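Local coordinates for salicylaldehyde dehydrogenase NahF (Pseudomonas putida, PDB 4JZ6), which probably catalyses the NAD+-dependent oxidation of salicylaldehyde to salicylate, a step in the bacterial breakdown of naphthalene, at residues Arg81-Leu85 with Pro179-Gly183; Leu148-Gln154 with Thr484-Thr490; Arg174-Tyr178 with Phe474-Val479. One frame throughout, in Å; residues are numbered along the deposited sequence.

Interaction 1. Residues Arg81-Leu85 with Pro179-Gly183; sequences RRRLL and PLVCG
Arg81 and Leu85, one turn apart on their helix, both reach for Val181 at the C-terminal end of another helix, one with a charged tip and the other with a methyl. Arg81 lies close in, its CA only 6.0 Å from the CA of Val181. Its chain runs straight out to CD, which lies against the carbonyl oxygens of Val181 and Leu180, and then turns (chi3 -79°), so that the guanidinium runs on past the helix end. Arg81 NH1 thereby reaches Val181 O at 2.9 Å, but the bond is weak, with an N-H...O angle of 127°, and the oxygen approaches the guanidinium obliquely. NH2 has the stronger partner, Val76 O, which limits how the group can turn. A positive charge beside the last carbonyls of a helix would probably be favoured by the helix dipole.

Leu85 crosses Val181 at about a right angle. Leu85 CD2 presses on Val181 CB at 3.6 Å. The other branch, CD1, lies more loosely against Leu180 CB. Beyond Val181 the chain leaves the helix through a Schellman motif: Gly183 has positive phi (87°), and its N bonds back to Leu180 O at 2.8 Å. With phi positive, a side chain here would probably run into the carbonyl oxygen of Cys182, which favours glycine.

Helix 170-181 is the crossover helix of a beta-alpha-beta unit, between the neighbouring parallel strands 159-162 and 186-189 of the Rossmann-like sheet. Helix 111-130 packs beside the contact, with Phe125 and Ala129 touching Leu85 and Ala128 touching Val181, and Trp73 of helix 56-73 lies against Arg81.

Interaction 2. Residues Leu148-Gln154 with Thr484-Thr490; sequences LSMTLRQ and TELKWLT. With EDO (1,2-ethanediol), chain H.
Ser149 to Gln154 pair residue for residue with Thr490 to Glu485 in an antiparallel ladder, the strand directions 154° apart and the axes 4.5 Å from each other at their closest. This is part of the small antiparallel sheet characteristic of aldehyde dehydrogenases, the bridging arm that reaches out to a partner subunit. Met150 with Leu489, Leu152 with Lys487 and Gln154 with Glu485 are hydrogen-bonded pairs, each joined by two backbone bonds. At the non-hydrogen-bonded pairs between them, CA-H...O contacts close the gap, as from Thr151 CA to Lys487 O at 3.1 Å.

On the face of Ser149, Thr151 and Arg153, the Trp488 indole leans along its own strand toward Thr490, its NE1 edge turned to Ser149. Ser149 OG, set anti to the backbone N (chi1 -179°), accepts the hydrogen of Trp488 NE1 at 2.7 Å in the indole plane, a nearly straight bond (166°). His449 of the second subunit meets the same indole edge-to-face. At the other end, Arg153 stretches out so that NH1 finds Thr484 OG1 at 2.8 Å, somewhat tilted from the guanidinium plane, and makes a salt bridge with Asp481; Leu486 CD1 sits 4.0 Å above that plane, over its centre. Replacing Arg153 by alanine would probably leave Asp481 without its charged mate and Thr484 OG1 without this donor, and bare the Leu486 methyl.

On the opposite face Met150 and Leu489 lie side by side, SD to CD2 at 4.0 Å. Strand 485-491 also pairs in parallel with a strand of the second subunit. Lys487 NZ, which also bonds Gly440 O and Ile443 O of that subunit, lies on a lone pair of Gln154 OE1 at 2.9 Å, in the amide plane; Gln154 OE1 also accepts a hydrogen bond from O2 of a bound ethanediol, 2.8 Å away.

Interaction 3. Residues Arg174-Tyr178 with Phe474-Val479; sequences RAIAY and FDGRAV
Phe474 is packed against Arg174 and Tyr178. The arginine bends at chi2 and again at chi3 (-85°) and lays its guanidinium 20° from parallel with the phenyl ring, offset so that Phe474 CD2 comes under its rim, 3.4 Å from Arg174 NE. Tyr178 CD2 meets the edge of the same phenyl at 4.1 Å from Phe474 CD1. Over one face of the tyrosine, Val479 CG1 makes a CH-pi contact, 3.9 Å from the Tyr178 ring centroid. The loop that follows strand 470-471 is thus pressed onto the crossover helix of the Rossmann-like domain, next to the catalytic region: the Phe474 side chain lies about 3 Å from that of Glu267, a predicted active-site residue, and Arg174 about 4 Å from bound salicylaldehyde, nearest atoms in both cases.

The looser side is polar and holds two waters, though its residues are still buried. Tyr178 OH donates to the anti lone pair of Asp475 OD1 at 2.8 Å, with ring and carboxylate planes 75° apart. Asp475 OD2, held by Asn457, also lies within reach of a water that accepts from Arg174 NH2, though other acceptors may compete for its protons. A second water donates to Gly476 O at 2.8 Å and, weakly, to Tyr178 OH.

How the interactions relate
Interactions 1 and 3 use successive turns of the same helix, 170-181, and are both buried: Pro179 CD lies 3.7 Å from Arg174 O where they meet. Their centres are about 11 Å apart, yet they differ in chemistry. Interaction 1, between helices 78-94 and 170-181, mixes leucine and valine packing with an arginine at the helix end whose bond across the contact is weak, whereas interaction 3 faces the catalytic region with aromatic, carboxylate and water contacts. Interaction 2 is partly exposed, some 20 Å from either centre, and rests on backbone pairing that continues into the second subunit. It still joins interaction 1 directly, Cys182 SG lying 3.8 Å from Thr484 CG2, just where the C-terminal strand leaves the body of the domain.

Interaction 1. Residues Arg81-Leu85 with Pro179-Gly183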
loop_
_atom_site.group_PDB
_atom_site.type_symbol
_atom_site.label_atom_id
_atom_site.label_comp_id
_atom_site.label_asym_id
_atom_site.label_seq_id
_atom_site.Cartn_x
_atom_site.Cartn_y
_atom_site.Cartn_z
ATOM N N ARG A 81 -14.080 19.348 -12.134
ATOM C CA ARG A 81 -14.174 18.290 -11.130
ATOM C C ARG A 81 -14.734 18.829 -9.815
ATOM O O ARG A 81 -15.637 18.236 -9.221
ATOM C CB ARG A 81 -12.817 17.610 -10.915
ATOM C CG ARG A 81 -12.643 16.334 -11.739
ATOM C CD ARG A 81 -11.286 15.678 -11.550
ATOM N NE ARG A 81 -10.240 16.340 -12.324
ATOM C CZ ARG A 81 -9.188 16.960 -11.794
ATOM N NH1 ARG A 81 -9.025 17.003 -10.477
ATOM N NH2 ARG A 81 -8.287 17.535 -12.587
ATOM N N ARG A 82 -14.208 19.965 -9.375
ATOM C CA ARG A 82 -14.680 20.592 -8.151
ATOM C C ARG A 82 -16.164 20.966 -8.252
ATOM O O ARG A 82 -16.939 20.715 -7.324
ATOM C CB ARG A 82 -13.832 21.821 -7.819
ATOM C CG ARG A 82 -14.333 22.635 -6.635
ATOM C CD ARG A 82 -13.384 23.778 -6.328
ATOM N NE ARG A 82 -12.122 23.287 -5.784
ATOM C CZ ARG A 82 -10.963 23.937 -5.851
ATOM N NH1 ARG A 82 -10.881 25.117 -6.450
ATOM N NH2 ARG A 82 -9.879 23.399 -5.316
ATOM N N ARG A 83 -16.552 21.557 -9.379
ATOM C CA ARG A 83 -17.931 21.995 -9.577
ATOM C C ARG A 83 -18.880 20.805 -9.484
ATOM O O ARG A 83 -19.898 20.850 -8.790
ATOM C CB ARG A 83 -18.087 22.664 -10.944
ATOM C CG ARG A 83 -19.214 23.678 -11.007
ATOM C CD ARG A 83 -19.834 23.753 -12.395
ATOM N NE ARG A 83 -20.748 22.637 -12.629
ATOM C CZ ARG A 83 -20.682 21.824 -13.677
ATOM N NH1 ARG A 83 -19.751 22.014 -14.596
ATOM N NH2 ARG A 83 -21.551 20.829 -13.813
ATOM N N LEU A 84 -18.521 19.737 -10.189
ATOM C CA LEU A 84 -19.319 18.521 -10.238
ATOM C C LEU A 84 -19.483 17.878 -8.867
ATOM O O LEU A 84 -20.594 17.527 -8.469
ATOM C CB LEU A 84 -18.700 17.531 -11.228
ATOM C CG LEU A 84 -18.908 17.894 -12.700
ATOM C CD1 LEU A 84 -17.926 17.162 -13.594
ATOM C CD2 LEU A 84 -20.332 17.569 -13.092
ATOM N N LEU A 85 -18.379 17.729 -8.142
ATOM C CA LEU A 85 -18.421 17.105 -6.825
ATOM C C LEU A 85 -19.219 17.944 -5.832
ATOM O O LEU A 85 -20.000 17.413 -5.044
ATOM C CB LEU A 85 -17.009 16.859 -6.292
ATOM C CG LEU A 85 -16.367 15.503 -6.577
ATOM C CD1 LEU A 85 -17.245 14.656 -7.486
ATOM C CD2 LEU A 85 -14.984 15.699 -7.167
ATOM N N PRO A 179 -11.890 8.871 -5.415
ATOM C CA PRO A 179 -11.362 8.433 -6.714
ATOM C C PRO A 179 -11.796 9.344 -7.867
ATOM O O PRO A 179 -11.043 9.518 -8.826
ATOM C CB PRO A 179 -11.964 7.036 -6.878
ATOM C CG PRO A 179 -12.167 6.552 -5.470
ATOM C CD PRO A 179 -12.613 7.783 -4.725
ATOM N N LEU A 180 -12.984 9.931 -7.774
ATOM C CA LEU A 180 -13.433 10.869 -8.804
ATOM C C LEU A 180 -12.552 12.120 -8.904
ATOM O O LEU A 180 -12.045 12.440 -9.981
ATOM C CB LEU A 180 -14.902 11.257 -8.614
ATOM C CG LEU A 180 -15.926 10.151 -8.891
ATOM C CD1 LEU A 180 -17.294 10.736 -9.223
ATOM C CD2 LEU A 180 -15.441 9.236 -10.000
ATOM N N VAL A 181 -12.360 12.819 -7.789
ATOM C CA VAL A 181 -11.565 14.042 -7.810
ATOM C C VAL A 181 -10.111 13.782 -8.231
ATOM O O VAL A 181 -9.421 14.686 -8.704
ATOM C CB VAL A 181 -11.610 14.788 -6.459
ATOM C CG1 VAL A 181 -10.858 14.015 -5.381
ATOM C CG2 VAL A 181 -11.066 16.201 -6.615
ATOM N N CYS A 182 -9.656 12.543 -8.082
ATOM C CA CYS A 182 -8.310 12.176 -8.515
ATOM C C CYS A 182 -8.278 11.791 -9.996
ATOM O O CYS A 182 -7.243 11.384 -10.532
ATOM C CB CYS A 182 -7.739 11.073 -7.625
ATOM S SG CYS A 182 -7.302 11.663 -5.958
ATOM N N GLY A 183 -9.423 11.936 -10.652
ATOM C CA GLY A 183 -9.513 11.758 -12.089
ATOM C C GLY A 183 -9.765 10.323 -12.493
ATOM O O GLY A 183 -9.623 9.964 -13.661
#

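Interaction 2. Residues Leu148-Gln154 with Thr484-Thr490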
loop_
_atom_site.group_PDB
_atom_site.type_symbol
_atom_site.label_atom_id
_atom_site.label_comp_id
_atom_site.label_asym_id
_atom_site.label_seq_id
_atom_site.Cartn_x
_atom_site.Cartn_y
_atom_site.Cartn_z
ATOM N N LEU A 148 15.224 19.821 -15.011
ATOM C CA LEU A 148 14.125 19.906 -14.065
ATOM C C LEU A 148 13.801 18.523 -13.553
ATOM O O LEU A 148 13.571 17.608 -14.341
ATOM C CB LEU A 148 12.892 20.501 -14.730
ATOM C CG LEU A 148 12.463 21.862 -14.211
ATOM C CD1 LEU A 148 13.695 22.648 -13.839
ATOM C CD2 LEU A 148 11.647 22.583 -15.274
ATOM N N SER A 149 13.804 18.363 -12.236
ATOM C CA SER A 149 13.318 17.129 -11.636
ATOM C C SER A 149 12.052 17.434 -10.853
ATOM O O SER A 149 12.003 18.404 -10.096
ATOM C CB SER A 149 14.370 16.488 -10.733
ATOM O OG SER A 149 13.880 15.279 -10.183
ATOM N N MET A 150 11.029 16.609 -11.036
ATOM C CA MET A 150 9.743 16.874 -10.420
ATOM C C MET A 150 8.937 15.599 -10.245
ATOM O O MET A 150 9.241 14.575 -10.858
ATOM C CB MET A 150 8.945 17.857 -11.277
ATOM C CG MET A 150 8.457 17.254 -12.592
ATOM S SD MET A 150 7.793 18.471 -13.747
ATOM C CE MET A 150 9.283 19.324 -14.271
ATOM N N THR A 151 7.913 15.670 -9.401
ATOM C CA THR A 151 6.944 14.592 -9.282
ATOM C C THR A 151 5.588 15.069 -9.757
ATOM O O THR A 151 5.226 16.229 -9.565
ATOM C CB THR A 151 6.785 14.118 -7.847
ATOM O OG1 THR A 151 6.392 15.224 -7.025
ATOM C CG2 THR A 151 8.089 13.542 -7.343
ATOM N N LEU A 152 4.842 14.169 -10.386
ATOM C CA LEU A 152 3.489 14.475 -10.823
ATOM C C LEU A 152 2.522 13.517 -10.148
ATOM O O LEU A 152 2.846 12.343 -9.936
ATOM C CB LEU A 152 3.365 14.335 -12.342
ATOM C CG LEU A 152 4.278 15.175 -13.236
ATOM C CD1 LEU A 152 3.937 14.951 -14.707
ATOM C CD2 LEU A 152 4.154 16.640 -12.880
ATOM N N ARG A 153 1.343 14.020 -9.791
ATOM C CA ARG A 153 0.267 13.146 -9.340
ATOM C C ARG A 153 -0.842 13.105 -10.379
ATOM O O ARG A 153 -1.532 14.096 -10.612
ATOM C CB ARG A 153 -0.250 13.566 -7.970
ATOM C CG ARG A 153 0.756 13.295 -6.865
ATOM C CD ARG A 153 0.105 13.304 -5.504
ATOM N NE ARG A 153 1.035 12.878 -4.466
ATOM C CZ ARG A 153 1.275 11.608 -4.158
ATOM N NH1 ARG A 153 0.658 10.624 -4.814
ATOM N NH2 ARG A 153 2.139 11.320 -3.192
ATOM N N GLN A 154 -0.987 11.944 -11.013
ATOM C CA GLN A 154 -1.896 11.768 -12.144
ATOM C C GLN A 154 -2.972 10.747 -11.806
ATOM O O GLN A 154 -2.867 10.054 -10.793
ATOM C CB GLN A 154 -1.106 11.293 -13.362
ATOM C CG GLN A 154 -0.039 12.260 -13.830
ATOM C CD GLN A 154 0.759 11.691 -14.985
ATOM O OE1 GLN A 154 1.439 10.672 -14.835
ATOM N NE2 GLN A 154 0.661 12.328 -16.156
ATOM N N THR A 484 -3.848 8.117 -6.905
ATOM C CA THR A 484 -3.017 8.814 -7.873
ATOM C C THR A 484 -1.802 7.991 -8.248
ATOM O O THR A 484 -1.338 7.148 -7.473
ATOM C CB THR A 484 -2.537 10.195 -7.361
ATOM O OG1 THR A 484 -1.790 10.041 -6.140
ATOM C CG2 THR A 484 -3.726 11.130 -7.137
ATOM N N GLU A 485 -1.306 8.225 -9.458
ATOM C CA GLU A 485 0.008 7.739 -9.840
ATOM C C GLU A 485 0.991 8.824 -9.460
ATOM O O GLU A 485 0.773 9.997 -9.783
ATOM C CB GLU A 485 0.099 7.490 -11.349
ATOM C CG GLU A 485 -0.783 6.376 -11.885
ATOM C CD GLU A 485 -0.442 5.013 -11.299
ATOM O OE1 GLU A 485 0.568 4.897 -10.562
ATOM O OE2 GLU A 485 -1.197 4.054 -11.583
ATOM N N LEU A 486 2.051 8.446 -8.754
ATOM C CA LEU A 486 3.142 9.370 -8.477
ATOM C C LEU A 486 4.251 9.102 -9.480
ATOM O O LEU A 486 4.830 8.020 -9.506
ATOM C CB LEU A 486 3.662 9.214 -7.045
ATOM C CG LEU A 486 4.849 10.113 -6.684
ATOM C CD1 LEU A 486 4.434 11.573 -6.656
ATOM C CD2 LEU A 486 5.448 9.699 -5.352
ATOM N N LYS A 487 4.534 10.090 -10.316
ATOM C CA LYS A 487 5.514 9.921 -11.375
ATOM C C LYS A 487 6.701 10.857 -11.174
ATOM O O LYS A 487 6.533 12.047 -10.915
ATOM C CB LYS A 487 4.863 10.171 -12.734
ATOM C CG LYS A 487 5.834 10.128 -13.897
ATOM C CD LYS A 487 5.127 10.447 -15.202
ATOM C CE LYS A 487 4.171 9.330 -15.611
ATOM N NZ LYS A 487 3.375 9.692 -16.826
ATOM N N TRP A 488 7.904 10.306 -11.274
ATOM C CA TRP A 488 9.105 11.114 -11.211
ATOM C C TRP A 488 9.491 11.448 -12.636
ATOM O O TRP A 488 9.794 10.551 -13.424
ATOM C CB TRP A 488 10.238 10.360 -10.516
ATOM C CG TRP A 488 11.556 11.079 -10.568
ATOM C CD1 TRP A 488 11.767 12.429 -10.450
ATOM C CD2 TRP A 488 12.847 10.488 -10.773
ATOM N NE1 TRP A 488 13.111 12.708 -10.559
ATOM C CE2 TRP A 488 13.794 11.537 -10.763
ATOM C CE3 TRP A 488 13.297 9.174 -10.951
ATOM C CZ2 TRP A 488 15.160 11.308 -10.924
ATOM C CZ3 TRP A 488 14.655 8.952 -11.113
ATOM C CH2 TRP A 488 15.569 10.012 -11.095
ATOM N N LEU A 489 9.458 12.738 -12.969
ATOM C CA LEU A 489 9.742 13.190 -14.329
ATOM C C LEU A 489 10.929 14.149 -14.381
ATOM O O LEU A 489 11.051 15.053 -13.550
ATOM C CB LEU A 489 8.506 13.848 -14.948
ATOM C CG LEU A 489 8.620 14.307 -16.404
ATOM C CD1 LEU A 489 7.360 13.938 -17.177
ATOM C CD2 LEU A 489 8.866 15.803 -16.474
ATOM N N THR A 490 11.800 13.948 -15.363
ATOM C CA THR A 490 12.925 14.845 -15.560
ATOM C C THR A 490 12.889 15.448 -16.946
ATOM O O THR A 490 12.420 14.815 -17.897
ATOM C CB THR A 490 14.270 14.127 -15.379
ATOM O OG1 THR A 490 14.347 13.019 -16.289
ATOM C CG2 THR A 490 14.415 13.630 -13.946
HETATM C C1 EDO H . -1.878 8.071 -16.542
HETATM O O1 EDO H . -2.411 9.291 -16.010
HETATM C C2 EDO H . -0.357 8.157 -16.643
HETATM O O2 EDO H . 0.233 8.146 -15.336
#

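Interaction 3. Residues Arg174-Tyr178 with Phe474-Val479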
loop_
_atom_site.group_PDB
_atom_site.type_symbol
_atom_site.label_atom_id
_atom_site.label_comp_id
_atom_site.label_asym_id
_atom_site.label_seq_id
_atom_site.Cartn_x
_atom_site.Cartn_y
_atom_site.Cartn_z
ATOM N N ARG A 174 -17.222 8.166 0.314
ATOM C CA ARG A 174 -15.769 8.185 0.390
ATOM C C ARG A 174 -15.150 7.377 -0.763
ATOM O O ARG A 174 -14.148 7.790 -1.348
ATOM C CB ARG A 174 -15.304 7.677 1.769
ATOM C CG ARG A 174 -14.678 6.284 1.769
ATOM C CD ARG A 174 -15.207 5.361 2.853
ATOM N NE ARG A 174 -14.535 5.512 4.139
ATOM C CZ ARG A 174 -14.179 4.493 4.922
ATOM N NH1 ARG A 174 -14.408 3.237 4.552
ATOM N NH2 ARG A 174 -13.589 4.730 6.083
ATOM N N ALA A 175 -15.775 6.252 -1.114
ATOM C CA ALA A 175 -15.228 5.348 -2.122
ATOM C C ALA A 175 -15.560 5.799 -3.545
ATOM O O ALA A 175 -15.212 5.129 -4.521
ATOM C CB ALA A 175 -15.721 3.932 -1.882
ATOM N N ILE A 176 -16.235 6.938 -3.660
ATOM C CA ILE A 176 -16.568 7.501 -4.961
ATOM C C ILE A 176 -15.942 8.880 -5.103
ATOM O O ILE A 176 -15.176 9.129 -6.035
ATOM C CB ILE A 176 -18.094 7.625 -5.140
ATOM C CG1 ILE A 176 -18.745 6.244 -5.047
ATOM C CG2 ILE A 176 -18.432 8.305 -6.458
ATOM C CD1 ILE A 176 -20.250 6.272 -5.060
ATOM N N ALA A 177 -16.269 9.761 -4.162
ATOM C CA ALA A 177 -15.821 11.151 -4.201
ATOM C C ALA A 177 -14.329 11.265 -4.432
ATOM O O ALA A 177 -13.882 11.994 -5.320
ATOM C CB ALA A 177 -16.197 11.872 -2.914
ATOM N N TYR A 178 -13.561 10.537 -3.631
ATOM C CA TYR A 178 -12.109 10.640 -3.697
ATOM C C TYR A 178 -11.522 10.104 -5.010
ATOM O O TYR A 178 -10.758 10.814 -5.667
ATOM C CB TYR A 178 -11.457 10.017 -2.461
ATOM C CG TYR A 178 -11.700 10.810 -1.193
ATOM C CD1 TYR A 178 -11.478 12.186 -1.153
ATOM C CD2 TYR A 178 -12.155 10.186 -0.033
ATOM C CE1 TYR A 178 -11.693 12.912 0.013
ATOM C CE2 TYR A 178 -12.373 10.905 1.136
ATOM C CZ TYR A 178 -12.141 12.265 1.155
ATOM O OH TYR A 178 -12.367 12.974 2.315
ATOM N N PHE A 474 -8.595 6.433 3.856
ATOM C CA PHE A 474 -9.561 7.373 3.290
ATOM C C PHE A 474 -9.458 8.698 4.051
ATOM O O PHE A 474 -8.843 8.753 5.120
ATOM C CB PHE A 474 -10.992 6.831 3.389
ATOM C CG PHE A 474 -11.371 5.879 2.290
ATOM C CD1 PHE A 474 -11.495 6.319 0.981
ATOM C CD2 PHE A 474 -11.642 4.546 2.573
ATOM C CE1 PHE A 474 -11.866 5.440 -0.034
ATOM C CE2 PHE A 474 -12.007 3.667 1.568
ATOM C CZ PHE A 474 -12.119 4.116 0.259
ATOM N N ASP A 475 -10.048 9.756 3.489
ATOM C CA ASP A 475 -10.077 11.096 4.105
ATOM C C ASP A 475 -8.700 11.743 4.285
ATOM O O ASP A 475 -7.665 11.090 4.126
ATOM C CB ASP A 475 -10.828 11.077 5.436
ATOM C CG ASP A 475 -12.247 10.607 5.286
ATOM O OD1 ASP A 475 -12.914 11.062 4.333
ATOM O OD2 ASP A 475 -12.691 9.775 6.109
ATOM N N GLY A 476 -8.696 13.033 4.613
ATOM C CA GLY A 476 -7.456 13.769 4.802
ATOM C C GLY A 476 -6.639 13.888 3.528
ATOM O O GLY A 476 -7.092 13.511 2.449
ATOM N N ARG A 477 -5.428 14.415 3.638
ATOM C CA ARG A 477 -4.569 14.511 2.471
ATOM C C ARG A 477 -4.062 13.128 2.059
ATOM O O ARG A 477 -3.730 12.901 0.895
ATOM C CB ARG A 477 -3.397 15.447 2.738
ATOM C CG ARG A 477 -3.774 16.894 3.019
ATOM C CD ARG A 477 -2.514 17.691 3.362
ATOM N NE ARG A 477 -2.753 19.120 3.566
ATOM C CZ ARG A 477 -1.841 19.959 4.050
ATOM N NH1 ARG A 477 -0.638 19.505 4.386
ATOM N NH2 ARG A 477 -2.128 21.247 4.207
ATOM N N ALA A 478 -4.017 12.200 3.011
ATOM C CA ALA A 478 -3.452 10.871 2.760
ATOM C C ALA A 478 -4.202 10.064 1.698
ATOM O O ALA A 478 -3.637 9.174 1.063
ATOM C CB ALA A 478 -3.371 10.082 4.050
ATOM N N VAL A 479 -5.478 10.370 1.512
ATOM C CA VAL A 479 -6.299 9.610 0.591
ATOM C C VAL A 479 -5.847 9.846 -0.858
ATOM O O VAL A 479 -6.098 9.023 -1.741
ATOM C CB VAL A 479 -7.794 9.952 0.776
ATOM C CG1 VAL A 479 -8.086 11.361 0.286
ATOM C CG2 VAL A 479 -8.676 8.941 0.055
HETATM O O HOH W 1 -14.568 7.490 6.357
HETATM O O HOH W 2 -9.670 14.661 2.110
#